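Local coordinates for neutral ceramidase (Pseudomonas aeruginosa, PDB 2ZXC), which hydrolyses the N-acyl linkage of ceramides to give sphingosine and a free fatty acid, and also runs the reverse synthesis, at residues R43-E48 / L56-T61; L72-R77 / D128-S133. All blocks are in the same frame, centred on the assembly; numbering follows the deposited sequence.

Contact 1. Residues R43-E48 / L56-T61; sequences RAFVIE and LVYVNT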
# COMPACT_ATOMS: atom_id res chain seq x y z
N ARG A 43 -7.57 -4.43 -4.65
CA ARG A 43 -8.93 -4.08 -5.03
C ARG A 43 -8.87 -3.51 -6.43
O ARG A 43 -8.31 -2.44 -6.64
CB ARG A 43 -9.50 -3.06 -4.04
CG ARG A 43 -9.76 -3.66 -2.65
CD ARG A 43 -10.23 -2.60 -1.65
NE ARG A 43 -10.68 -3.21 -0.40
CZ ARG A 43 -9.89 -3.59 0.60
NH1 ARG A 43 -8.57 -3.44 0.51
NH2 ARG A 43 -10.42 -4.15 1.67
N ALA A 44 -9.44 -4.24 -7.38
CA ALA A 44 -9.43 -3.86 -8.78
C ALA A 44 -10.74 -3.27 -9.29
O ALA A 44 -11.83 -3.74 -8.95
CB ALA A 44 -9.04 -5.05 -9.64
N PHE A 45 -10.61 -2.24 -10.12
CA PHE A 45 -11.76 -1.57 -10.69
C PHE A 45 -11.58 -1.51 -12.19
O PHE A 45 -10.74 -0.77 -12.69
CB PHE A 45 -11.89 -0.16 -10.12
CG PHE A 45 -12.04 -0.13 -8.62
CD1 PHE A 45 -10.97 -0.46 -7.80
CD2 PHE A 45 -13.26 0.19 -8.05
CE1 PHE A 45 -11.12 -0.48 -6.41
CE2 PHE A 45 -13.42 0.17 -6.67
CZ PHE A 45 -12.35 -0.16 -5.85
N VAL A 46 -12.36 -2.31 -12.91
CA VAL A 46 -12.27 -2.32 -14.35
C VAL A 46 -13.37 -1.40 -14.86
O VAL A 46 -14.53 -1.53 -14.47
CB VAL A 46 -12.49 -3.74 -14.92
CG1 VAL A 46 -12.42 -3.70 -16.44
CG2 VAL A 46 -11.43 -4.70 -14.35
N ILE A 47 -13.01 -0.46 -15.73
CA ILE A 47 -14.00 0.45 -16.27
C ILE A 47 -14.04 0.33 -17.78
O ILE A 47 -13.02 0.48 -18.45
CB ILE A 47 -13.69 1.92 -15.88
CG1 ILE A 47 -13.56 2.06 -14.37
CG2 ILE A 47 -14.81 2.83 -16.37
CD1 ILE A 47 -13.13 3.45 -13.91
N GLU A 48 -15.23 0.04 -18.32
CA GLU A 48 -15.41 -0.08 -19.76
C GLU A 48 -16.27 1.05 -20.29
O GLU A 48 -17.21 1.50 -19.63
CB GLU A 48 -16.03 -1.42 -20.14
CG GLU A 48 -15.03 -2.55 -20.20
CD GLU A 48 -15.52 -3.70 -21.06
OE1 GLU A 48 -16.67 -4.14 -20.86
OE2 GLU A 48 -14.76 -4.16 -21.93
N LEU A 56 -10.14 0.19 -18.97
CA LEU A 56 -9.15 0.75 -18.06
C LEU A 56 -9.21 -0.06 -16.78
O LEU A 56 -10.29 -0.48 -16.35
CB LEU A 56 -9.46 2.21 -17.73
CG LEU A 56 -9.38 3.27 -18.83
CD1 LEU A 56 -9.74 4.63 -18.25
CD2 LEU A 56 -7.97 3.30 -19.42
N VAL A 57 -8.04 -0.29 -16.17
CA VAL A 57 -7.97 -1.04 -14.93
C VAL A 57 -7.19 -0.28 -13.88
O VAL A 57 -6.06 0.14 -14.13
CB VAL A 57 -7.28 -2.41 -15.11
CG1 VAL A 57 -7.39 -3.22 -13.82
CG2 VAL A 57 -7.91 -3.16 -16.24
N TYR A 58 -7.79 -0.09 -12.72
CA TYR A 58 -7.13 0.58 -11.62
C TYR A 58 -7.16 -0.38 -10.44
O TYR A 58 -8.21 -0.93 -10.10
CB TYR A 58 -7.86 1.88 -11.23
CG TYR A 58 -7.34 2.50 -9.95
CD1 TYR A 58 -7.93 2.20 -8.72
CD2 TYR A 58 -6.25 3.37 -9.96
CE1 TYR A 58 -7.44 2.76 -7.53
CE2 TYR A 58 -5.75 3.93 -8.78
CZ TYR A 58 -6.35 3.62 -7.57
OH TYR A 58 -5.87 4.16 -6.40
N VAL A 59 -6.00 -0.60 -9.84
CA VAL A 59 -5.93 -1.50 -8.71
C VAL A 59 -5.23 -0.84 -7.54
O VAL A 59 -4.09 -0.38 -7.66
CB VAL A 59 -5.17 -2.80 -9.04
CG1 VAL A 59 -5.23 -3.75 -7.86
CG2 VAL A 59 -5.76 -3.45 -10.28
N ASN A 60 -5.92 -0.77 -6.42
CA ASN A 60 -5.32 -0.18 -5.23
C ASN A 60 -4.99 -1.35 -4.31
O ASN A 60 -5.83 -2.20 -4.05
CB ASN A 60 -6.28 0.79 -4.57
CG ASN A 60 -5.59 1.66 -3.54
OD1 ASN A 60 -4.52 2.21 -3.80
ND2 ASN A 60 -6.19 1.79 -2.37
N THR A 61 -3.76 -1.37 -3.83
CA THR A 61 -3.29 -2.46 -2.98
C THR A 61 -2.95 -2.04 -1.55
O THR A 61 -2.44 -0.94 -1.32
CB THR A 61 -2.05 -3.11 -3.62
OG1 THR A 61 -1.02 -2.13 -3.76
CG2 THR A 61 -2.38 -3.63 -5.01
O HOH W 1 -6.60 -2.42 -1.50

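Contact 2. Residues L72-R77 / D128-S133; sequences LKVLAR and DGIVRS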
# COMPACT_ATOMS: atom_id res chain seq x y z
N LEU A 72 6.08 -4.68 -13.47
CA LEU A 72 6.57 -5.41 -14.64
C LEU A 72 6.03 -6.82 -14.74
O LEU A 72 5.65 -7.28 -15.82
CB LEU A 72 8.10 -5.45 -14.64
CG LEU A 72 8.75 -4.08 -14.89
CD1 LEU A 72 10.25 -4.18 -14.71
CD2 LEU A 72 8.42 -3.60 -16.31
N LYS A 73 5.99 -7.52 -13.61
CA LYS A 73 5.52 -8.89 -13.57
C LYS A 73 4.01 -9.03 -13.81
O LYS A 73 3.59 -9.85 -14.62
CB LYS A 73 5.88 -9.54 -12.22
CG LYS A 73 5.75 -11.07 -12.17
CD LYS A 73 7.04 -11.77 -12.61
CE LYS A 73 6.94 -13.30 -12.51
NZ LYS A 73 6.85 -13.81 -11.11
N VAL A 74 3.19 -8.25 -13.11
CA VAL A 74 1.76 -8.41 -13.33
C VAL A 74 1.38 -8.02 -14.74
O VAL A 74 0.49 -8.61 -15.33
CB VAL A 74 0.88 -7.61 -12.31
CG1 VAL A 74 1.66 -7.36 -11.05
CG2 VAL A 74 0.35 -6.34 -12.93
N LEU A 75 2.07 -7.03 -15.31
CA LEU A 75 1.74 -6.66 -16.67
C LEU A 75 2.20 -7.70 -17.67
O LEU A 75 1.53 -7.93 -18.67
CB LEU A 75 2.31 -5.28 -17.00
CG LEU A 75 1.17 -4.29 -16.76
CD1 LEU A 75 1.52 -3.31 -15.67
CD2 LEU A 75 0.85 -3.59 -18.06
N ALA A 76 3.32 -8.36 -17.39
CA ALA A 76 3.81 -9.40 -18.29
C ALA A 76 2.77 -10.51 -18.31
O ALA A 76 2.47 -11.07 -19.35
CB ALA A 76 5.16 -9.93 -17.80
N ARG A 77 2.22 -10.82 -17.14
CA ARG A 77 1.20 -11.86 -17.07
C ARG A 77 -0.09 -11.44 -17.76
O ARG A 77 -0.71 -12.23 -18.46
CB ARG A 77 0.89 -12.22 -15.62
CG ARG A 77 1.99 -12.97 -14.90
CD ARG A 77 1.40 -14.09 -14.05
NE ARG A 77 2.26 -14.43 -12.92
CZ ARG A 77 3.53 -14.80 -13.03
NH1 ARG A 77 4.10 -14.88 -14.22
NH2 ARG A 77 4.23 -15.09 -11.94
N ASP A 128 0.46 -12.33 -8.00
CA ASP A 128 -0.63 -13.26 -8.27
C ASP A 128 -1.96 -12.72 -7.78
O ASP A 128 -2.98 -12.88 -8.44
CB ASP A 128 -0.37 -14.63 -7.63
CG ASP A 128 0.87 -15.32 -8.18
OD1 ASP A 128 1.36 -14.92 -9.26
OD2 ASP A 128 1.35 -16.28 -7.53
N GLY A 129 -1.95 -12.10 -6.60
CA GLY A 129 -3.17 -11.55 -6.04
C GLY A 129 -3.67 -10.37 -6.84
O GLY A 129 -4.87 -10.19 -7.03
N ILE A 130 -2.75 -9.54 -7.33
CA ILE A 130 -3.16 -8.40 -8.12
C ILE A 130 -3.80 -8.90 -9.41
O ILE A 130 -4.90 -8.48 -9.77
CB ILE A 130 -1.95 -7.49 -8.45
CG1 ILE A 130 -1.48 -6.79 -7.17
CG2 ILE A 130 -2.35 -6.46 -9.51
CD1 ILE A 130 -0.29 -5.88 -7.36
N VAL A 131 -3.12 -9.82 -10.10
CA VAL A 131 -3.67 -10.38 -11.33
C VAL A 131 -5.03 -10.98 -11.03
O VAL A 131 -5.99 -10.77 -11.77
CB VAL A 131 -2.74 -11.47 -11.93
CG1 VAL A 131 -3.44 -12.17 -13.09
CG2 VAL A 131 -1.45 -10.84 -12.41
N ARG A 132 -5.13 -11.72 -9.92
CA ARG A 132 -6.38 -12.36 -9.54
C ARG A 132 -7.51 -11.35 -9.31
O ARG A 132 -8.65 -11.58 -9.73
CB ARG A 132 -6.18 -13.19 -8.27
CG ARG A 132 -7.19 -14.32 -8.10
CD ARG A 132 -6.80 -15.28 -6.97
NE ARG A 132 -5.40 -15.71 -7.06
CZ ARG A 132 -4.49 -15.44 -6.14
NH1 ARG A 132 -4.82 -14.75 -5.05
NH2 ARG A 132 -3.23 -15.84 -6.30
N SER A 133 -7.20 -10.23 -8.66
CA SER A 133 -8.22 -9.22 -8.41
C SER A 133 -8.73 -8.63 -9.73
O SER A 133 -9.91 -8.32 -9.85
CB SER A 133 -7.67 -8.10 -7.51
OG SER A 133 -6.69 -7.33 -8.18

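Contact 1. Residues R43-E48 / L56-T61
Phe-45 and Tyr-58 form a hydrogen-bonded pair at the middle of a beta hairpin, strands 41-49 and 54-61, within the large mixed sheet of the N-terminal catalytic region. The bond from Phe-45 N to Tyr-58 O is short, 2.7 Å, and runs almost straight out from the carbonyl. Tyr-58 O also lies in the plane of the Phe-45 ring, at its edge, 3.6 Å from Phe-45 CD1. The two side chains run side by side: Phe-45 turns CG beside its own N (chi1 -59°), Tyr-58 swings CG anti to N (chi1 171°), and their CD1 atoms come within 4.1 Å. Strand 238-242 packs against both side chains, and Tyr-58 OH is hydrogen-bonded to Asn-439 ND2.

The other face carries Ala-44, Val-46, Val-57 and Val-59, against helix 120-138. Packing across the hairpin is snug at one pair, where Ala-44 CB meets Val-59 CG2 at 3.7 Å, and looser at the next, where Val-46 CG2 and Val-57 CG2 stay 4.3 Å apart.

The looser end, at Arg-43, is still buried but holds a bridging water. The extended Arg-43 side chain leaves the backbone pairing with Asn-60, an inferred substrate-binding residue, and its guanidinium is gripped by salt bridges to Glu-228 and to Asp-62, just past the end of the strand. A water lies in the guanidinium plane, accepts from Arg-43 NH1 at 3.0 Å and donates to Asn-60 O at 2.7 Å, so this carbonyl oxygen takes both the water and the N-H of Arg-43.

Contact 2. Residues L72-R77 / D128-S133
The CA atoms of Val-74 and Val-131 lie 6.1 Å apart where helices 72-77 and 128-133 pass at -45° with their axes 9.5 Å apart. Val-131 fills the crossing point. Val-131 CG2, set beside its own backbone N by a chi1 of 171° that sends CG1 anti to that N, reaches 4.0 Å from Val-74 CB and also lies 4.2 Å from Arg-77 CB. One methyl thus rests against two residues a turn apart on the facing helix. Ile-130 adds a slacker contact deeper in, where Ile-130 CG2 stands 4.4 Å from Val-74 CG2.

Helix 68-81 is the connecting helix of a beta-alpha-beta crossover between the parallel strands 54-61 and 91-95, and helix 120-138 packs beside it on the same sheet. Leu-93 of the second strand touches both Val-74 and Ile-130, which closes the inner side of the helix pair.

Toward the outer, partly exposed side the contact turns polar. The Arg-77 chain bends at chi2 and brings its guanidinium edge-on to Asp-128, with OD1 lying in the guanidinium plane. The ion pair is long, with Asp-128 OD1 3.8 Å from Arg-77 NE. OD1 is almost equally distant from NH2, and the carboxylate plane is turned 36° from the guanidinium, so the attraction is probably electrostatic more than directional. The modelled ends of Lys-73 and Arg-77 come implausibly close for two cations, which makes the fine geometry here doubtful.

On helix 128-133, Ser-133 turns its hydroxyl back along the helix: Ser-133 OG donates to Ile-130 O at 2.7 Å, which satisfies this buried hydroxyl within its own helix.

Contact 1 and contact 2 are neighbouring layers, sheet and helices, with centres 12 Å apart, and helix 68-81 is the next helix after strand 54-61. Helix 128-133 makes the join: Ser-133 O lies 3.4 Å from Ala-44 CB, and Ile-130 CD1 packs on Thr-61 CG2 at 3.9 Å. The active site lies off the end of contact 1 that holds Asn-60, whose side chain is about 8 Å from that of the zinc ligand His-97 and about 14 Å from the zinc ion. In contact 2, the side chain of Ile-130 is about 9 Å from that of Asn-60, and that of Val-74 about 10 Å from that of Gln-68, another inferred substrate-binding residue.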